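Local coordinates for protein RNA polymerase II subunit B1 CTD phosphatase RTR1 (Saccharomyces cerevisiae, PDB 5C2Y) that dephosphorylates the C-terminal domain repeats of the largest RNA polymerase II subunit at their fifth position, regulating the polymerase during transcription, at residues Leu53-Leu56 / Gly57-Thr61; Val160-Phe163 / Glu164-Leu167. All coordinates share one frame; numbering follows the deposited sequence.

Contact 1 (Leu53-Leu56 / Gly57-Thr61). With SO4 (sulfate ion), chain D.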
# COMPACT_ATOMS: atom_id res chain seq x y z
N LEU A 53 0.94 -5.07 -4.85
CA LEU A 53 0.24 -4.32 -3.81
C LEU A 53 -0.55 -5.26 -2.90
O LEU A 53 -0.55 -5.09 -1.68
CB LEU A 53 -0.68 -3.27 -4.42
CG LEU A 53 -1.42 -2.34 -3.45
CD1 LEU A 53 -0.48 -1.58 -2.55
CD2 LEU A 53 -2.26 -1.35 -4.20
N LYS A 54 -1.20 -6.27 -3.49
CA LYS A 54 -1.98 -7.25 -2.75
C LYS A 54 -1.08 -8.15 -1.93
O LYS A 54 -1.37 -8.44 -0.77
CB LYS A 54 -2.81 -8.10 -3.71
CG LYS A 54 -4.17 -7.51 -4.08
CD LYS A 54 -4.59 -7.89 -5.49
CE LYS A 54 -4.89 -9.38 -5.64
NZ LYS A 54 -6.16 -9.77 -4.98
N TYR A 55 0.00 -8.61 -2.54
CA TYR A 55 0.94 -9.47 -1.85
C TYR A 55 1.48 -8.76 -0.61
O TYR A 55 1.64 -9.36 0.45
CB TYR A 55 2.10 -9.86 -2.78
CG TYR A 55 3.30 -10.45 -2.08
CD1 TYR A 55 3.25 -11.73 -1.55
CD2 TYR A 55 4.49 -9.74 -1.96
CE1 TYR A 55 4.34 -12.28 -0.91
CE2 TYR A 55 5.59 -10.29 -1.32
CZ TYR A 55 5.51 -11.56 -0.80
OH TYR A 55 6.59 -12.13 -0.17
N LEU A 56 1.72 -7.48 -0.80
CA LEU A 56 2.32 -6.60 0.19
C LEU A 56 1.55 -6.53 1.51
O LEU A 56 2.14 -6.37 2.58
CB LEU A 56 2.40 -5.22 -0.43
CG LEU A 56 3.35 -4.15 0.00
CD1 LEU A 56 4.69 -4.42 -0.61
CD2 LEU A 56 2.75 -2.85 -0.52
N GLY A 57 0.23 -6.65 1.42
CA GLY A 57 -0.64 -6.64 2.59
C GLY A 57 -0.24 -7.51 3.78
O GLY A 57 -0.54 -7.14 4.93
N ARG A 58 0.39 -8.66 3.53
CA ARG A 58 0.91 -9.54 4.59
C ARG A 58 1.75 -8.80 5.61
O ARG A 58 1.80 -9.19 6.78
CB ARG A 58 1.79 -10.65 4.04
CG ARG A 58 1.18 -11.50 3.01
CD ARG A 58 2.21 -11.94 2.04
NE ARG A 58 1.57 -12.72 1.01
CZ ARG A 58 1.48 -14.04 1.05
NH1 ARG A 58 2.02 -14.71 2.07
NH2 ARG A 58 0.88 -14.69 0.07
N PHE A 59 2.44 -7.77 5.14
CA PHE A 59 3.55 -7.17 5.85
C PHE A 59 3.19 -5.88 6.54
O PHE A 59 4.00 -5.34 7.29
CB PHE A 59 4.71 -6.89 4.88
CG PHE A 59 5.23 -8.11 4.18
CD1 PHE A 59 5.99 -9.05 4.86
CD2 PHE A 59 4.98 -8.31 2.83
CE1 PHE A 59 6.48 -10.17 4.21
CE2 PHE A 59 5.47 -9.42 2.18
CZ PHE A 59 6.22 -10.35 2.87
N LEU A 60 1.99 -5.37 6.28
CA LEU A 60 1.58 -4.05 6.74
C LEU A 60 0.41 -4.05 7.70
O LEU A 60 -0.46 -4.92 7.66
CB LEU A 60 1.22 -3.16 5.56
CG LEU A 60 2.30 -3.05 4.49
CD1 LEU A 60 1.87 -2.07 3.43
CD2 LEU A 60 3.60 -2.61 5.13
N THR A 61 0.41 -3.06 8.57
CA THR A 61 -0.73 -2.74 9.40
C THR A 61 -1.29 -1.42 8.86
O THR A 61 -0.58 -0.70 8.15
CB THR A 61 -0.33 -2.61 10.87
OG1 THR A 61 0.67 -1.60 10.98
CG2 THR A 61 0.23 -3.93 11.40
S SO4 D . -6.05 -12.99 -5.02
O1 SO4 D . -6.60 -12.57 -6.31
O2 SO4 D . -6.73 -12.27 -3.95
O3 SO4 D . -4.62 -12.71 -5.01
O4 SO4 D . -6.24 -14.43 -4.84

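Contact 2 (Val160-Phe163 / Glu164-Leu167)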
# COMPACT_ATOMS: atom_id res chain seq x y z
N VAL A 160 -6.27 -9.26 0.43
CA VAL A 160 -6.69 -7.88 0.28
C VAL A 160 -7.38 -7.79 -1.06
O VAL A 160 -6.87 -8.31 -2.05
CB VAL A 160 -5.50 -6.89 0.34
CG1 VAL A 160 -5.97 -5.49 0.19
CG2 VAL A 160 -4.77 -7.01 1.66
N THR A 161 -8.56 -7.17 -1.09
CA THR A 161 -9.27 -6.92 -2.34
C THR A 161 -9.10 -5.46 -2.73
O THR A 161 -9.36 -4.57 -1.92
CB THR A 161 -10.79 -7.22 -2.21
OG1 THR A 161 -11.01 -8.62 -2.01
CG2 THR A 161 -11.52 -6.77 -3.45
N LEU A 162 -8.65 -5.19 -3.94
CA LEU A 162 -8.45 -3.81 -4.35
C LEU A 162 -9.77 -3.20 -4.77
O LEU A 162 -10.65 -3.90 -5.26
CB LEU A 162 -7.43 -3.70 -5.48
CG LEU A 162 -6.05 -4.29 -5.22
CD1 LEU A 162 -5.06 -3.70 -6.19
CD2 LEU A 162 -5.64 -4.03 -3.78
N PHE A 163 -9.90 -1.89 -4.59
CA PHE A 163 -11.15 -1.21 -4.92
C PHE A 163 -11.42 -1.43 -6.38
O PHE A 163 -12.55 -1.75 -6.78
CB PHE A 163 -11.07 0.27 -4.58
CG PHE A 163 -12.34 1.03 -4.86
CD1 PHE A 163 -13.57 0.45 -4.65
CD2 PHE A 163 -12.29 2.34 -5.31
CE1 PHE A 163 -14.73 1.17 -4.90
CE2 PHE A 163 -13.44 3.05 -5.55
CZ PHE A 163 -14.65 2.47 -5.35
N GLU A 164 -10.38 -1.31 -7.19
CA GLU A 164 -10.57 -1.38 -8.63
C GLU A 164 -10.86 -2.81 -9.08
O GLU A 164 -11.27 -3.02 -10.20
CB GLU A 164 -9.36 -0.79 -9.36
CG GLU A 164 -8.00 -1.34 -8.96
CD GLU A 164 -7.40 -0.68 -7.72
OE1 GLU A 164 -6.30 -0.09 -7.83
OE2 GLU A 164 -8.00 -0.80 -6.63
N GLU A 165 -10.70 -3.79 -8.19
CA GLU A 165 -11.16 -5.15 -8.49
C GLU A 165 -12.67 -5.22 -8.37
O GLU A 165 -13.32 -5.95 -9.11
CB GLU A 165 -10.54 -6.18 -7.55
CG GLU A 165 -9.05 -6.33 -7.68
CD GLU A 165 -8.47 -7.42 -6.76
OE1 GLU A 165 -9.13 -7.81 -5.78
OE2 GLU A 165 -7.33 -7.87 -7.01
N LEU A 166 -13.25 -4.47 -7.44
CA LEU A 166 -14.70 -4.48 -7.30
C LEU A 166 -15.37 -3.70 -8.43
O LEU A 166 -16.36 -4.13 -9.00
CB LEU A 166 -15.14 -3.93 -5.94
CG LEU A 166 -14.91 -4.84 -4.72
CD1 LEU A 166 -15.69 -4.30 -3.54
CD2 LEU A 166 -15.25 -6.31 -4.96
N LEU A 167 -14.83 -2.53 -8.76
CA LEU A 167 -15.32 -1.76 -9.89
C LEU A 167 -15.41 -2.58 -11.17
O LEU A 167 -16.45 -2.62 -11.82
CB LEU A 167 -14.42 -0.56 -10.12
CG LEU A 167 -14.40 0.43 -8.96
CD1 LEU A 167 -13.72 1.68 -9.44
CD2 LEU A 167 -15.82 0.72 -8.49

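Contact 1 (Leu53-Leu56 / Gly57-Thr61)
Tyr-55 meets both Arg-58 and Phe-59, and Leu-56 meets Leu-60, where helix 50-56 runs out into the turn before helix 62-74. The two rings form an offset edge-to-face pair, centroids 5.4 Å apart and planes at 74°: the edge of Phe-59 points toward the face of Tyr-55, its CE2 3.6 Å from Tyr-55 CE2 and its CZ near the phenol OH. With CG anti to the backbone N (chi1 165°), the phenol leans forward along the chain to the residues that follow. Arg-58 NE comes in obliquely to the tyrosine ring, 3.2 Å from Tyr-55 CD1, while Tyr-55 CE1 lies over one face of the guanidinium, the two planes 43° apart. The charge of that group is met by Asp-155, which forms a salt bridge with Arg-58 NH2.

Leu-56 takes part through both backbone and side chain. Its O accepts a 2.9 Å bond from Phe-59 N, while its CD2 packs against Leu-60 CD1 at 4.1 Å; Ile-12, Ile-38 and Leu-42 of helices 9-17 and 28-42 also touch its side chain. Two residues earlier Gly-57 N reaches Lys-54 O at 3.2 Å, and between them a weak bond of 3.4 Å joins Arg-58 N to Tyr-55 O. Three successive bonds therefore span three residues each, the 3-10 pattern with which the chain leaves its helix. Lys-54, its chain bent, gives a bond from NZ to sulfate O2 (2.8 Å), an ion probably acquired from the crystallisation liquor, and its NZ is also salt-bridged to Glu-165.

The apolar side chains of Leu-56 and Phe-59 thus suit the buried side facing neighbouring helices, whereas the buried charge of Arg-58 is probably offset by Asp-155 and that of Lys-54 by Glu-165.

Contact 2 (Val160-Phe163 / Glu164-Leu167)
Phe-163 O is gripped by two backbone amides, Leu-167 N at 3.1 Å in the carbonyl plane and nearly straight at the hydrogen (168°), and Leu-166 N through a weak bond. Leu-162 O likewise takes Glu-165 N at 2.9 Å, the donor standing above the carbonyl plane, and more weakly Leu-166 N. Glu-165, extended beyond CG, turns its carboxylate back so that OE1 accepts a weak 3.2 Å bond from Leu-162 N; its OE2 is salt-bridged to Lys-54. Glu-164 folds back as well, its OE2 lying by Leu-162 CB, while OE1 bonds Tyr-80 OH.

One turn along, Leu-167 CG sits over the centre of the Phe-163 face, 4.2 Å from the centroid, a CH-pi contact, and its CD2 touches Phe-163 CZ. An alanine in place of Phe-163 would be likely to leave Leu-167 without this ring face and Phe-127, whose ring also meets it, without its aromatic neighbour. The whole is the start of helix 163-170: Leu-162 is the N-cap, and Glu-165 supplies the side-chain-to-N-cap-amide half of a capping box, the half a leucine N-cap cannot return.

Contact 1 is the buried one, its centre about 7 Å from the centre of the chain; contact 2, at about 13 Å, is only partly buried. One is the exit of helix 50-56, the other the entry to helix 163-170, and they touch directly. A salt bridge joins Lys-54 NZ to Glu-165 OE2 at 3.0 Å, and Leu-162 packs its methyl groups against Leu-53 and Lys-54. Both contacts pack an aromatic ring, but the charged side chains are basic in contact 1 and acidic in contact 2, consistent with that pairing. Each approaches the zinc ion through one side chain, Leu-53 at about 11 Å and Glu-164 at about 10 Å; neither supplies a ligand.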